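Local coordinates for protein beta-galactosidase (Bacillus circulans, PDB 4MAD) that probably hydrolyses terminal non-reducing beta-D-galactose residues in beta-D-galactosides, as a glycosidase of family 35, at residues E266-T271 against Y330-V335; I275-G280 against E337-L342. One frame throughout, in Å; residues are numbered along the deposited sequence.

Contact 1. Residues E266-T271 against Y330-V335; sequences ESVVET and YAVRKV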
# COMPACT_ATOMS: atom_id res chain seq x y z
N GLU A 266 -21.59 -16.10 -4.26
CA GLU A 266 -22.98 -15.91 -4.63
C GLU A 266 -23.28 -14.44 -4.72
O GLU A 266 -23.88 -13.97 -5.62
CB GLU A 266 -23.87 -16.51 -3.57
CG GLU A 266 -23.97 -17.99 -3.66
CD GLU A 266 -22.92 -18.77 -2.84
OE1 GLU A 266 -21.94 -18.22 -2.41
OE2 GLU A 266 -23.13 -19.96 -2.66
N SER A 267 -22.79 -13.73 -3.74
CA SER A 267 -22.98 -12.28 -3.72
C SER A 267 -22.28 -11.59 -4.90
O SER A 267 -22.86 -10.86 -5.59
CB SER A 267 -22.48 -11.64 -2.42
OG SER A 267 -22.57 -10.27 -2.44
N VAL A 268 -21.04 -11.96 -5.13
CA VAL A 268 -20.32 -11.38 -6.21
C VAL A 268 -21.00 -11.65 -7.54
O VAL A 268 -21.14 -10.80 -8.33
CB VAL A 268 -18.95 -11.94 -6.25
CG1 VAL A 268 -18.26 -11.60 -7.50
CG2 VAL A 268 -18.22 -11.42 -5.11
N VAL A 269 -21.46 -12.86 -7.73
CA VAL A 269 -22.13 -13.21 -8.99
C VAL A 269 -23.36 -12.35 -9.21
O VAL A 269 -23.63 -11.90 -10.27
CB VAL A 269 -22.48 -14.69 -9.03
CG1 VAL A 269 -23.55 -14.98 -9.99
CG2 VAL A 269 -21.31 -15.51 -9.25
N GLU A 270 -24.10 -12.08 -8.16
CA GLU A 270 -25.33 -11.41 -8.38
C GLU A 270 -25.08 -10.02 -8.95
O GLU A 270 -25.76 -9.57 -9.83
CB GLU A 270 -26.10 -11.32 -7.09
CG GLU A 270 -27.28 -10.45 -7.19
CD GLU A 270 -28.35 -10.77 -6.14
OE1 GLU A 270 -28.08 -11.47 -5.22
OE2 GLU A 270 -29.44 -10.27 -6.26
N THR A 271 -24.12 -9.34 -8.39
CA THR A 271 -23.75 -8.03 -8.89
C THR A 271 -23.08 -8.03 -10.25
O THR A 271 -23.30 -7.18 -11.02
CB THR A 271 -22.97 -7.16 -7.89
OG1 THR A 271 -23.76 -6.90 -6.75
CG2 THR A 271 -22.61 -5.89 -8.51
N TYR A 330 -13.68 -19.64 -9.72
CA TYR A 330 -14.51 -20.53 -10.53
C TYR A 330 -15.91 -19.97 -10.80
O TYR A 330 -16.45 -20.12 -11.83
CB TYR A 330 -14.57 -21.92 -9.92
CG TYR A 330 -13.25 -22.62 -10.00
CD1 TYR A 330 -12.73 -23.04 -11.20
CD2 TYR A 330 -12.50 -22.82 -8.89
CE1 TYR A 330 -11.54 -23.67 -11.27
CE2 TYR A 330 -11.34 -23.45 -8.95
CZ TYR A 330 -10.84 -23.87 -10.14
OH TYR A 330 -9.65 -24.48 -10.13
N ALA A 331 -16.46 -19.34 -9.80
CA ALA A 331 -17.79 -18.80 -9.89
C ALA A 331 -17.88 -17.69 -10.95
O ALA A 331 -18.81 -17.66 -11.72
CB ALA A 331 -18.22 -18.27 -8.56
N VAL A 332 -16.91 -16.80 -10.93
CA VAL A 332 -16.73 -15.75 -11.89
C VAL A 332 -16.44 -16.27 -13.31
O VAL A 332 -16.95 -15.79 -14.26
CB VAL A 332 -15.62 -14.79 -11.43
CG1 VAL A 332 -15.19 -13.91 -12.50
CG2 VAL A 332 -16.06 -14.02 -10.28
N ARG A 333 -15.64 -17.30 -13.42
CA ARG A 333 -15.35 -17.86 -14.72
C ARG A 333 -16.63 -18.42 -15.33
O ARG A 333 -16.87 -18.28 -16.49
CB ARG A 333 -14.32 -18.94 -14.63
CG ARG A 333 -14.25 -19.70 -15.88
CD ARG A 333 -13.12 -20.54 -15.97
NE ARG A 333 -12.38 -20.30 -17.19
CZ ARG A 333 -12.52 -20.99 -18.30
NH1 ARG A 333 -13.34 -21.97 -18.38
NH2 ARG A 333 -11.80 -20.70 -19.33
N LYS A 334 -17.45 -19.02 -14.51
CA LYS A 334 -18.70 -19.60 -14.96
C LYS A 334 -19.66 -18.53 -15.49
O LYS A 334 -20.34 -18.74 -16.44
CB LYS A 334 -19.33 -20.30 -13.80
CG LYS A 334 -20.51 -21.09 -14.14
CD LYS A 334 -20.85 -22.06 -13.10
CE LYS A 334 -22.18 -22.61 -13.43
NZ LYS A 334 -22.64 -23.66 -12.56
N VAL A 335 -19.73 -17.40 -14.82
CA VAL A 335 -20.49 -16.32 -15.33
C VAL A 335 -19.92 -15.79 -16.63
O VAL A 335 -20.61 -15.58 -17.55
CB VAL A 335 -20.59 -15.18 -14.35
CG1 VAL A 335 -21.25 -14.05 -14.96
CG2 VAL A 335 -21.31 -15.58 -13.12
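Val269 and Val335 both place CG1 anti to the backbone N (chi1 159° and 174°), which leaves CG2 of each beside its own N and anti to the carbonyl carbon. In Val335 this setting sends CG2 to the isopropyl group of Val269, where it rests against both methyls at once: Val335 CG2 is 3.9 Å from Val269 CG1 and also 3.9 Å from Val269 CG2. The two valines cross at a slant, so that a single methyl of one fits against the fork of the other. Val269 CG2 has further neighbours one turn back on the facing helix, with Ala331 CB at 4.2 Å. It also approaches Ala331 O at 4.1 Å; that carbonyl already accepts the backbone N-H of Val335, and the approach is plain van der Waals packing. These residues join two neighbouring helices in the outer layer of the (beta/alpha)8 barrel: helix 265-276, which follows barrel strand 244-249, and helix 327-339, which comes after the last barrel strand, 281-284. They run in the same general direction at 25° to each other, and the axes of the two segments approach to 9.7 Å. The backbones come nearest at Val269 and Val332, whose CA atoms lie 6.6 Å apart. A second, looser touch, Val268 CG1 to Val332 CG2 at 4.3 Å, lies on the buried side, where Val268 also packs on Phe248 of strand 244-249. Arg333 of helix 327-339 donates through NE to Ala57 O, and farther along helix 265-276 Val335 packs on Leu272 and Leu276.

Contact 2. Residues I275-G280 against E337-L342; sequences ILKQNG and EKYVDL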
# COMPACT_ATOMS: atom_id res chain seq x y z
N ILE A 275 -24.22 -6.20 -13.76
CA ILE A 275 -23.39 -5.39 -14.60
C ILE A 275 -23.44 -5.86 -16.04
O ILE A 275 -23.60 -5.09 -16.92
CB ILE A 275 -21.93 -5.43 -14.14
CG1 ILE A 275 -21.80 -4.73 -12.80
CG2 ILE A 275 -21.03 -4.85 -15.17
CD1 ILE A 275 -20.45 -4.77 -12.20
N LEU A 276 -23.24 -7.13 -16.22
CA LEU A 276 -23.07 -7.70 -17.55
C LEU A 276 -24.35 -7.59 -18.41
O LEU A 276 -24.27 -7.40 -19.59
CB LEU A 276 -22.52 -9.12 -17.45
CG LEU A 276 -21.18 -9.31 -16.76
CD1 LEU A 276 -20.83 -10.76 -16.67
CD2 LEU A 276 -20.16 -8.59 -17.55
N LYS A 277 -25.48 -7.76 -17.77
CA LYS A 277 -26.79 -7.77 -18.42
C LYS A 277 -27.09 -6.39 -19.00
O LYS A 277 -27.87 -6.26 -19.86
CB LYS A 277 -27.89 -8.22 -17.47
CG LYS A 277 -27.91 -9.71 -17.14
CD LYS A 277 -29.32 -10.19 -16.85
CE LYS A 277 -29.43 -11.64 -16.45
NZ LYS A 277 -28.71 -11.89 -15.22
N GLN A 278 -26.44 -5.38 -18.49
CA GLN A 278 -26.60 -4.00 -18.95
C GLN A 278 -25.58 -3.68 -20.02
O GLN A 278 -25.40 -2.57 -20.37
CB GLN A 278 -26.49 -2.98 -17.82
CG GLN A 278 -27.58 -2.99 -16.89
CD GLN A 278 -27.37 -2.03 -15.75
OE1 GLN A 278 -26.83 -2.40 -14.76
NE2 GLN A 278 -27.75 -0.82 -15.93
N ASN A 279 -24.93 -4.71 -20.51
CA ASN A 279 -23.87 -4.57 -21.47
C ASN A 279 -22.71 -3.78 -20.87
O ASN A 279 -22.05 -3.05 -21.54
CB ASN A 279 -24.34 -3.90 -22.73
CG ASN A 279 -23.49 -4.26 -23.90
OD1 ASN A 279 -22.76 -5.17 -23.83
ND2 ASN A 279 -23.60 -3.53 -24.97
N GLY A 280 -22.54 -3.94 -19.58
CA GLY A 280 -21.41 -3.37 -18.88
C GLY A 280 -20.09 -4.10 -19.03
O GLY A 280 -20.07 -5.31 -19.10
N GLU A 337 -18.46 -17.30 -18.85
CA GLU A 337 -18.75 -18.24 -19.90
C GLU A 337 -20.12 -18.01 -20.53
O GLU A 337 -20.30 -18.30 -21.65
CB GLU A 337 -18.56 -19.66 -19.43
CG GLU A 337 -17.16 -20.04 -19.21
CD GLU A 337 -16.98 -21.54 -19.03
OE1 GLU A 337 -17.41 -22.06 -18.02
OE2 GLU A 337 -16.43 -22.19 -19.94
N LYS A 338 -21.08 -17.50 -19.80
CA LYS A 338 -22.35 -17.10 -20.36
C LYS A 338 -22.27 -15.97 -21.37
O LYS A 338 -23.13 -15.82 -22.16
CB LYS A 338 -23.33 -16.69 -19.30
CG LYS A 338 -23.70 -17.72 -18.40
CD LYS A 338 -24.55 -17.20 -17.28
CE LYS A 338 -25.78 -16.50 -17.72
NZ LYS A 338 -26.66 -16.12 -16.55
N TYR A 339 -21.25 -15.15 -21.25
CA TYR A 339 -21.15 -13.92 -22.00
C TYR A 339 -20.00 -13.82 -23.00
O TYR A 339 -20.01 -13.00 -23.83
CB TYR A 339 -21.15 -12.73 -21.07
CG TYR A 339 -22.38 -12.65 -20.21
CD1 TYR A 339 -23.54 -12.12 -20.68
CD2 TYR A 339 -22.37 -13.10 -18.92
CE1 TYR A 339 -24.62 -12.04 -19.91
CE2 TYR A 339 -23.45 -13.05 -18.16
CZ TYR A 339 -24.60 -12.51 -18.66
OH TYR A 339 -25.73 -12.44 -17.91
N VAL A 340 -19.01 -14.66 -22.89
CA VAL A 340 -17.95 -14.75 -23.86
C VAL A 340 -17.52 -16.18 -24.02
O VAL A 340 -17.54 -16.91 -23.10
CB VAL A 340 -16.72 -13.87 -23.52
CG1 VAL A 340 -17.06 -12.45 -23.65
CG2 VAL A 340 -16.25 -14.13 -22.17
N ASP A 341 -17.14 -16.56 -25.21
CA ASP A 341 -16.69 -17.94 -25.41
C ASP A 341 -15.25 -18.07 -24.92
O ASP A 341 -14.45 -17.24 -25.23
CB ASP A 341 -16.85 -18.36 -26.87
CG ASP A 341 -18.34 -18.55 -27.27
OD1 ASP A 341 -19.21 -18.68 -26.41
OD2 ASP A 341 -18.62 -18.55 -28.46
N LEU A 342 -14.96 -19.07 -24.14
CA LEU A 342 -13.64 -19.26 -23.58
C LEU A 342 -13.08 -20.64 -23.84
O LEU A 342 -13.79 -21.59 -23.90
CB LEU A 342 -13.65 -19.07 -22.06
CG LEU A 342 -14.26 -17.81 -21.49
CD1 LEU A 342 -14.38 -17.86 -20.04
CD2 LEU A 342 -13.42 -16.69 -21.88
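Leu276 CB lies over one face of the Tyr339 ring, the close-packed part of the contact. It stands 4.1 Å from the ring centroid, 10° off the normal, in a CH-pi contact, while Leu276 CD1 meets the CD2-CE2 side of the ring, 3.6 Å from Tyr339 CD2. In Tyr339 the bond to CB points toward 275-280, and with CG anti to the carbonyl carbon (chi1 -58°) the ring is carried on to Leu276. Helix 265-276, on the outside of the barrel, closes in a Schellman motif: Gly280 N donates to Ile275 O (3.1 Å) and Asn279 N to Leu276 O (2.9 Å), with Asn279 at positive phi. Gln278 N and Gly280 N grip Ile275 O from opposite faces of its plane. The side towards solvent is looser and polar. There Lys277 passes the phenol end, its CG 3.6 Å from Tyr339 OH, but its NZ forms a salt bridge with Glu273 OE1, which is also hydrogen-bonded to Tyr339 OH, and Lys338 NZ one with Glu273 OE2. Because each lysine bridges to one Glu273 oxygen, their like charges, 4.9 Å apart from Lys277 NZ to Lys338 NZ, are probably offset. With an alanine in place of Tyr339, Leu276 would probably lose the ring it packs against and Glu273 its hydroxyl partner. Arg32 NH1 donates to Leu276 O and Gly280 O.

From the N-terminal side, the chain passes through 266-271 and then 275-280 on helix 265-276, enters barrel strand 281-284, and after a long, largely irregular passage returns as helix 327-339 with 330-335 and 337-342. Contact 1 closes a loop of 58 intervening residues and contact 2 one of 56. Their segments alternate along the chain, so the two loops cross and neither nests in the other. The contacts follow one helix-helix seam, centres 11 Å apart, and meet where Val335 CG1 packs 3.7 Å from Leu276 CD1. Contact 1 joins the bodies of the last two outer barrel helices, and contact 2 their C-terminal ends.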